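Uncharacterized protein 4E10_S0_1Z6NA_001 (T18) (Artificial gene, PDB 3LEF) is a computationally designed epitope-scaffold on a thioredoxin-like framework, made to present the HIV 4E10 epitope so that antibodies specific for it are induced. Local coordinates at residues T46-R51 against D157-I162; W139-A144 against G148-H153. All blocks are in the same frame, centred on the assembly; numbering follows the deposited sequence.

Contact 1: residues T46-R51 against D157-I162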
ATOM      1  N   THR A  46      -1.336 -26.362 -18.471  1.00 55.74           N
ATOM      2  CA  THR A  46      -0.414 -27.007 -17.540  1.00 56.47           C
ATOM      3  C   THR A  46       0.926 -27.348 -18.203  1.00 56.72           C
ATOM      4  O   THR A  46       1.977 -27.166 -17.609  1.00 56.65           O
ATOM      5  CB  THR A  46      -1.029 -28.296 -16.954  1.00 56.52           C
ATOM      6  OG1 THR A  46      -2.235 -27.970 -16.253  1.00 56.67           O
ATOM      7  CG2 THR A  46      -0.052 -28.971 -15.990  1.00 57.08           C
ATOM      8  N   GLU A  47       0.874 -27.831 -19.436  1.00 57.08           N
ATOM      9  CA  GLU A  47       2.072 -28.124 -20.208  1.00 57.83           C
ATOM     10  C   GLU A  47       2.892 -26.867 -20.510  1.00 57.78           C
ATOM     11  O   GLU A  47       4.111 -26.880 -20.408  1.00 58.52           O
ATOM     12  CB  GLU A  47       1.680 -28.833 -21.512  1.00 57.64           C
ATOM     13  CG  GLU A  47       2.833 -29.134 -22.446  1.00 58.50           C
ATOM     14  CD  GLU A  47       2.407 -29.997 -23.618  1.00 59.47           C
ATOM     15  OE1 GLU A  47       1.195 -29.986 -23.953  1.00 61.67           O
ATOM     16  OE2 GLU A  47       3.279 -30.690 -24.200  1.00 60.65           O
ATOM     17  N   ARG A  48       2.227 -25.786 -20.887  1.00 58.65           N
ATOM     18  CA  ARG A  48       2.905 -24.530 -21.189  1.00 59.54           C
ATOM     19  C   ARG A  48       3.592 -23.960 -19.948  1.00 59.93           C
ATOM     20  O   ARG A  48       4.616 -23.282 -20.057  1.00 60.27           O
ATOM     21  CB  ARG A  48       1.897 -23.503 -21.704  1.00 59.87           C
ATOM     22  CG  ARG A  48       1.318 -23.802 -23.065  1.00 60.52           C
ATOM     23  CD  ARG A  48       0.089 -22.951 -23.299  1.00 60.79           C
ATOM     24  NE  ARG A  48       0.408 -21.527 -23.237  1.00 61.64           N
ATOM     25  CZ  ARG A  48      -0.476 -20.568 -22.987  1.00 61.40           C
ATOM     26  NH1 ARG A  48      -1.743 -20.871 -22.748  1.00 61.06           N
ATOM     27  NH2 ARG A  48      -0.088 -19.302 -22.961  1.00 62.61           N
ATOM     28  N   LEU A  49       3.009 -24.229 -18.781  1.00 60.01           N
ATOM     29  CA  LEU A  49       3.559 -23.789 -17.504  1.00 60.78           C
ATOM     30  C   LEU A  49       4.818 -24.588 -17.164  1.00 61.01           C
ATOM     31  O   LEU A  49       5.824 -24.020 -16.755  1.00 60.52           O
ATOM     32  CB  LEU A  49       2.503 -23.951 -16.396  1.00 60.91           C
ATOM     33  CG  LEU A  49       2.739 -23.389 -14.984  1.00 60.93           C
ATOM     34  CD1 LEU A  49       2.987 -21.881 -14.991  1.00 60.52           C
ATOM     35  CD2 LEU A  49       1.542 -23.719 -14.102  1.00 61.59           C
ATOM     36  N   GLN A  50       4.758 -25.904 -17.368  1.00 61.32           N
ATOM     37  CA  GLN A  50       5.866 -26.795 -17.043  1.00 61.67           C
ATOM     38  C   GLN A  50       7.085 -26.527 -17.934  1.00 60.95           C
ATOM     39  O   GLN A  50       8.218 -26.755 -17.518  1.00 60.02           O
ATOM     40  CB  GLN A  50       5.443 -28.274 -17.169  1.00 62.42           C
ATOM     41  CG  GLN A  50       4.095 -28.643 -16.493  1.00 64.32           C
ATOM     42  CD  GLN A  50       4.220 -29.192 -15.071  1.00 66.58           C
ATOM     43  OE1 GLN A  50       4.737 -30.306 -14.853  1.00 66.33           O
ATOM     44  NE2 GLN A  50       3.708 -28.419 -14.096  1.00 65.39           N
ATOM     45  N   ARG A  51       6.850 -26.037 -19.149  1.00 60.70           N
ATOM     46  CA  ARG A  51       7.935 -25.804 -20.101  1.00 60.70           C
ATOM     47  C   ARG A  51       8.677 -24.476 -19.876  1.00 60.52           C
ATOM     48  O   ARG A  51       9.668 -24.200 -20.556  1.00 60.94           O
ATOM     49  CB  ARG A  51       7.417 -25.893 -21.544  1.00 60.30           C
ATOM     50  N   ASP A 157      -2.613 -15.624 -20.121  1.00 68.29           N
ATOM     51  CA  ASP A 157      -2.163 -14.307 -20.589  1.00 68.58           C
ATOM     52  C   ASP A 157      -0.703 -14.043 -20.250  1.00 68.94           C
ATOM     53  O   ASP A 157       0.046 -13.509 -21.067  1.00 69.71           O
ATOM     54  CB  ASP A 157      -2.983 -13.196 -19.930  1.00 69.25           C
ATOM     55  CG  ASP A 157      -4.323 -12.956 -20.606  1.00 68.74           C
ATOM     56  OD1 ASP A 157      -4.804 -13.831 -21.352  1.00 72.64           O
ATOM     57  OD2 ASP A 157      -4.890 -11.871 -20.392  1.00 68.61           O
ATOM     58  N   VAL A 158      -0.311 -14.388 -19.028  1.00 68.64           N
ATOM     59  CA  VAL A 158       1.048 -14.131 -18.554  1.00 67.80           C
ATOM     60  C   VAL A 158       2.028 -15.039 -19.271  1.00 67.06           C
ATOM     61  O   VAL A 158       3.090 -14.583 -19.696  1.00 67.87           O
ATOM     62  CB  VAL A 158       1.170 -14.306 -17.011  1.00 67.72           C
ATOM     63  CG1 VAL A 158       2.630 -14.510 -16.595  1.00 67.25           C
ATOM     64  CG2 VAL A 158       0.555 -13.109 -16.290  1.00 66.90           C
ATOM     65  N   LEU A 159       1.675 -16.319 -19.412  1.00 66.21           N
ATOM     66  CA  LEU A 159       2.503 -17.266 -20.183  1.00 65.34           C
ATOM     67  C   LEU A 159       2.651 -16.792 -21.623  1.00 64.83           C
ATOM     68  O   LEU A 159       3.732 -16.886 -22.202  1.00 64.34           O
ATOM     69  CB  LEU A 159       1.898 -18.677 -20.181  1.00 65.26           C
ATOM     70  CG  LEU A 159       1.936 -19.458 -18.871  1.00 65.03           C
ATOM     71  CD1 LEU A 159       1.448 -20.884 -19.027  1.00 63.23           C
ATOM     72  CD2 LEU A 159       3.338 -19.458 -18.358  1.00 68.93           C
ATOM     73  N   ALA A 160       1.558 -16.291 -22.193  1.00 64.35           N
ATOM     74  CA  ALA A 160       1.574 -15.761 -23.551  1.00 65.00           C
ATOM     75  C   ALA A 160       2.626 -14.660 -23.715  1.00 65.50           C
ATOM     76  O   ALA A 160       3.327 -14.618 -24.721  1.00 66.50           O
ATOM     77  CB  ALA A 160       0.193 -15.253 -23.947  1.00 64.72           C
ATOM     78  N   ILE A 161       2.759 -13.784 -22.728  1.00 65.98           N
ATOM     79  CA  ILE A 161       3.766 -12.711 -22.789  1.00 66.26           C
ATOM     80  C   ILE A 161       5.188 -13.268 -22.716  1.00 66.50           C
ATOM     81  O   ILE A 161       6.063 -12.861 -23.482  1.00 66.60           O
ATOM     82  CB  ILE A 161       3.568 -11.678 -21.662  1.00 66.11           C
ATOM     83  CG1 ILE A 161       2.233 -10.952 -21.842  1.00 65.98           C
ATOM     84  CG2 ILE A 161       4.723 -10.674 -21.653  1.00 66.03           C
ATOM     85  CD1 ILE A 161       1.615 -10.471 -20.546  1.00 66.16           C
ATOM     86  N   ILE A 162       5.412 -14.197 -21.790  1.00 66.97           N
ATOM     87  CA  ILE A 162       6.697 -14.897 -21.689  1.00 68.07           C
ATOM     88  C   ILE A 162       7.036 -15.619 -22.992  1.00 68.19           C
ATOM     89  O   ILE A 162       8.156 -15.529 -23.502  1.00 68.31           O
ATOM     90  CB  ILE A 162       6.674 -15.950 -20.563  1.00 68.05           C
ATOM     91  CG1 ILE A 162       6.564 -15.280 -19.189  1.00 69.24           C
ATOM     92  CG2 ILE A 162       7.912 -16.808 -20.636  1.00 69.35           C
ATOM     93  CD1 ILE A 162       6.283 -16.260 -18.058  1.00 69.23           C
TER
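Arg-48 and Leu-49 of helix 43-50 receive Leu-159 of helix 151-163, joining two helices of the thioredoxin-like fold that lie far apart in sequence. The short helical segments pass 10.6 Å from one another at an angle of 45°, and Leu-159 and Arg-48, reaching out from opposite helices, span the gap between them. In Leu-159, CG stands anti to the carbonyl carbon (chi1 -70°); CD1 continues the extended line toward the backbone of Leu-49, and CD2 forks aside. CD1 lies 3.7 Å from the backbone N of Leu-49, while CD2 meets the CD1 methyl of Leu-49 at 4.2 Å, the two leucine side chains crossing at about a right angle. This is the tightly packed, buried half. Leucine suits position 159 because its fork touches backbone and side chain at once; Leu-49 fills a buried spot between Leu-159 and helix 67-82, where it packs on Ala-79 and Leu-82.

Toward solvent the contact thins to the long arm of Arg-48 and the small Ala-160. The bend at chi3 (60°) lays the guanidinium over the leucine, with CD1 of Leu-159 4.3 Å from its plane, offset toward the rim of the guanidinium rather than over its centre. No hydrogen bond joins the two segments. Arginine fits this border because its CB packs on the CD1 methyl and its flat end covers Leu-159, while NE keeps a salt bridge with Glu-163 and NH2 a hydrogen bond with the carbonyl of Gly-156. The backbone of Ala-160 lies at the guanidinium edge: its N is 3.5 Å from Arg-48 NH2, without a hydrogen bond, and its small CB methyl stands 4.2 Å from the same NH2.

Contact 2: residues W139-A144 against G148-H153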
ATOM      1  N   TRP A 139     -21.147  -8.005 -20.295  1.00 72.09           N
ATOM      2  CA  TRP A 139     -21.642  -8.255 -18.954  1.00 73.47           C
ATOM      3  C   TRP A 139     -21.494  -9.738 -18.554  1.00 72.87           C
ATOM      4  O   TRP A 139     -21.210 -10.066 -17.408  1.00 73.23           O
ATOM      5  CB  TRP A 139     -23.123  -7.802 -18.852  1.00 75.55           C
ATOM      6  CG  TRP A 139     -23.616  -7.887 -17.454  1.00 77.94           C
ATOM      7  CD1 TRP A 139     -23.435  -6.952 -16.456  1.00 79.27           C
ATOM      8  CD2 TRP A 139     -24.292  -8.997 -16.850  1.00 78.77           C
ATOM      9  NE1 TRP A 139     -23.982  -7.405 -15.280  1.00 79.50           N
ATOM     10  CE2 TRP A 139     -24.515  -8.657 -15.494  1.00 79.58           C
ATOM     11  CE3 TRP A 139     -24.738 -10.241 -17.326  1.00 78.92           C
ATOM     12  CZ2 TRP A 139     -25.169  -9.516 -14.610  1.00 78.73           C
ATOM     13  CZ3 TRP A 139     -25.394 -11.091 -16.447  1.00 78.80           C
ATOM     14  CH2 TRP A 139     -25.601 -10.726 -15.106  1.00 78.55           C
ATOM     15  N   PHE A 140     -21.679 -10.635 -19.511  1.00 73.30           N
ATOM     16  CA  PHE A 140     -21.774 -12.055 -19.213  1.00 72.75           C
ATOM     17  C   PHE A 140     -20.432 -12.594 -18.808  1.00 72.99           C
ATOM     18  O   PHE A 140     -20.331 -13.306 -17.812  1.00 73.83           O
ATOM     19  CB  PHE A 140     -22.304 -12.818 -20.421  1.00 72.24           C
ATOM     20  CG  PHE A 140     -22.424 -14.297 -20.197  1.00 71.67           C
ATOM     21  CD1 PHE A 140     -23.644 -14.862 -19.857  1.00 71.00           C
ATOM     22  CD2 PHE A 140     -21.322 -15.123 -20.350  1.00 69.43           C
ATOM     23  CE1 PHE A 140     -23.756 -16.218 -19.660  1.00 71.11           C
ATOM     24  CE2 PHE A 140     -21.433 -16.474 -20.168  1.00 68.85           C
ATOM     25  CZ  PHE A 140     -22.644 -17.026 -19.817  1.00 69.62           C
ATOM     26  N   ASP A 141     -19.399 -12.235 -19.565  1.00 73.14           N
ATOM     27  CA  ASP A 141     -18.038 -12.697 -19.287  1.00 72.93           C
ATOM     28  C   ASP A 141     -17.484 -12.105 -17.997  1.00 73.46           C
ATOM     29  O   ASP A 141     -16.889 -12.809 -17.179  1.00 73.44           O
ATOM     30  CB  ASP A 141     -17.121 -12.346 -20.456  1.00 73.11           C
ATOM     31  CG  ASP A 141     -17.526 -13.048 -21.752  1.00 72.94           C
ATOM     32  OD1 ASP A 141     -17.999 -12.364 -22.680  1.00 71.66           O
ATOM     33  OD2 ASP A 141     -17.374 -14.287 -21.837  1.00 75.02           O
ATOM     34  N   ILE A 142     -17.674 -10.802 -17.816  1.00 74.35           N
ATOM     35  CA  ILE A 142     -17.273 -10.128 -16.580  1.00 74.36           C
ATOM     36  C   ILE A 142     -17.948 -10.780 -15.376  1.00 75.09           C
ATOM     37  O   ILE A 142     -17.361 -10.906 -14.324  1.00 75.94           O
ATOM     38  CB  ILE A 142     -17.665  -8.629 -16.594  1.00 74.64           C
ATOM     39  CG1 ILE A 142     -17.033  -7.893 -17.790  1.00 74.28           C
ATOM     40  CG2 ILE A 142     -17.271  -7.966 -15.283  1.00 73.75           C
ATOM     41  CD1 ILE A 142     -17.644  -6.526 -18.047  1.00 73.93           C
ATOM     42  N   THR A 143     -19.200 -11.194 -15.525  1.00 76.52           N
ATOM     43  CA  THR A 143     -19.908 -11.813 -14.407  1.00 76.70           C
ATOM     44  C   THR A 143     -19.352 -13.183 -14.022  1.00 76.32           C
ATOM     45  O   THR A 143     -19.160 -13.449 -12.834  1.00 76.87           O
ATOM     46  CB  THR A 143     -21.385 -11.948 -14.715  1.00 76.19           C
ATOM     47  OG1 THR A 143     -21.927 -10.641 -14.902  1.00 79.07           O
ATOM     48  CG2 THR A 143     -22.118 -12.645 -13.570  1.00 76.26           C
ATOM     49  N   ALA A 144     -19.137 -14.050 -15.018  1.00 76.11           N
ATOM     50  CA  ALA A 144     -18.454 -15.351 -14.809  1.00 76.57           C
ATOM     51  C   ALA A 144     -17.047 -15.183 -14.250  1.00 74.97           C
ATOM     52  O   ALA A 144     -16.597 -15.961 -13.410  1.00 76.71           O
ATOM     53  CB  ALA A 144     -18.404 -16.145 -16.126  1.00 76.87           C
ATOM     54  N   GLY A 148     -15.104 -16.222 -10.650  1.00 74.74           N
ATOM     55  CA  GLY A 148     -13.892 -17.024 -10.707  1.00 72.31           C
ATOM     56  C   GLY A 148     -13.818 -18.032 -11.840  1.00 71.47           C
ATOM     57  O   GLY A 148     -13.104 -19.020 -11.744  1.00 71.90           O
ATOM     58  N   GLY A 149     -14.542 -17.785 -12.925  1.00 71.74           N
ATOM     59  CA  GLY A 149     -14.600 -18.719 -14.054  1.00 71.35           C
ATOM     60  C   GLY A 149     -13.590 -18.422 -15.151  1.00 71.12           C
ATOM     61  O   GLY A 149     -13.630 -19.037 -16.219  1.00 70.16           O
ATOM     62  N   HIS A 150     -12.686 -17.475 -14.892  1.00 70.85           N
ATOM     63  CA  HIS A 150     -11.633 -17.120 -15.848  1.00 70.84           C
ATOM     64  C   HIS A 150     -10.259 -17.103 -15.209  1.00 70.81           C
ATOM     65  O   HIS A 150      -9.331 -16.517 -15.754  1.00 72.09           O
ATOM     66  CB  HIS A 150     -11.903 -15.757 -16.480  1.00 70.69           C
ATOM     67  CG  HIS A 150     -13.015 -15.755 -17.483  1.00 71.00           C
ATOM     68  ND1 HIS A 150     -12.821 -16.073 -18.810  1.00 71.86           N
ATOM     69  CD2 HIS A 150     -14.331 -15.456 -17.356  1.00 71.00           C
ATOM     70  CE1 HIS A 150     -13.973 -15.977 -19.452  1.00 71.57           C
ATOM     71  NE2 HIS A 150     -14.903 -15.604 -18.592  1.00 67.93           N
ATOM     72  N   LEU A 151     -10.121 -17.767 -14.068  1.00 70.89           N
ATOM     73  CA  LEU A 151      -8.860 -17.797 -13.332  1.00 70.62           C
ATOM     74  C   LEU A 151      -7.710 -18.294 -14.184  1.00 70.75           C
ATOM     75  O   LEU A 151      -6.572 -17.829 -14.068  1.00 71.04           O
ATOM     76  CB  LEU A 151      -8.993 -18.706 -12.106  1.00 70.78           C
ATOM     77  CG  LEU A 151      -9.895 -18.176 -10.993  1.00 71.08           C
ATOM     78  CD1 LEU A 151     -10.165 -19.238  -9.944  1.00 70.03           C
ATOM     79  CD2 LEU A 151      -9.252 -16.962 -10.360  1.00 74.17           C
ATOM     80  N   GLU A 152      -8.006 -19.278 -15.020  1.00 71.30           N
ATOM     81  CA  GLU A 152      -6.982 -19.854 -15.890  0.50 71.20           C
ATOM     82  C   GLU A 152      -6.553 -18.864 -16.976  1.00 71.02           C
ATOM     83  O   GLU A 152      -5.454 -18.966 -17.498  1.00 69.90           O
ATOM     84  CB  GLU A 152      -7.437 -21.200 -16.493  0.50 71.15           C
ATOM     85  CG  GLU A 152      -8.704 -21.148 -17.333  0.50 71.79           C
ATOM     86  CD  GLU A 152      -9.157 -22.525 -17.813  0.50 71.54           C
ATOM     87  OE1 GLU A 152      -9.504 -22.648 -19.006  0.50 71.94           O
ATOM     88  OE2 GLU A 152      -9.162 -23.479 -17.000  0.50 70.46           O
ATOM     89  N   HIS A 153      -7.398 -17.881 -17.296  1.00 71.88           N
ATOM     90  CA  HIS A 153      -7.030 -16.896 -18.316  1.00 72.19           C
ATOM     91  C   HIS A 153      -5.939 -15.902 -17.872  1.00 71.59           C
ATOM     92  O   HIS A 153      -5.167 -15.440 -18.709  1.00 71.42           O
ATOM     93  CB  HIS A 153      -8.260 -16.176 -18.858  1.00 73.83           C
ATOM     94  CG  HIS A 153      -9.152 -17.057 -19.677  1.00 77.45           C
ATOM     95  ND1 HIS A 153     -10.227 -17.736 -19.141  1.00 80.92           N
ATOM     96  CD2 HIS A 153      -9.115 -17.390 -20.990  1.00 80.69           C
ATOM     97  CE1 HIS A 153     -10.815 -18.445 -20.088  1.00 80.78           C
ATOM     98  NE2 HIS A 153     -10.161 -18.253 -21.220  1.00 81.08           N
TER
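With CG beside its backbone N and anti to its carbonyl carbon (chi1 -73°), and the ring turned roughly perpendicular to that arm by chi2, His-150 swings its imidazole back against the last turns of helix 139-146. The carbonyl O of Asp-141 is 3.7 Å from both CD2 and NE2 of His-150, and the carbonyl carbon of Ala-144 lies at the ring edge, near its plane. The methyl of Ala-144 is small enough to let the ring approach, CB standing 4.3 Å from CD2 of His-150.

Behind this packing lies a Schellman motif that ends the helix. The positive phi of Gly-148 (90°) reverses the chain, and the lack of a CB makes that phi accessible. Gly-149 N then bonds to Ala-144 O at 2.8 Å, with 152° at the hydrogen: the 6→1 bond of the motif, reaching back into the last turn. A CB on Gly-149 would lie tight against that oxygen, which suits glycine here too.

The carboxylate of Asp-141, whose OD1 makes a weak hydrogen bond with Gly-138 N, holds OD2 4.3 Å from NE2 of His-150. Its negative charge would be expected to favour a protonated imidazole, although the protonation state is not established.

Both contacts draw on helix 151-163, contact 1 along its later turns and contact 2 at its entry, with centres about 19 Å apart. Contact 1 closes a long loop of chain against helix 43-50, and contact 2 is nested within that loop, between neighbours in sequence. Their settings differ accordingly. The first is partly buried: leucines face the interior and a charged side chain covers the border, with nothing but packing between the segments. The second lies at the surface, where a backbone hydrogen bond and two glycines make the turn from one helix to the next, with an imidazole packed against the helix end. Tertiary helix packing in 46-51/157-162 thus contrasts with local helix termination in 139-144/148-153.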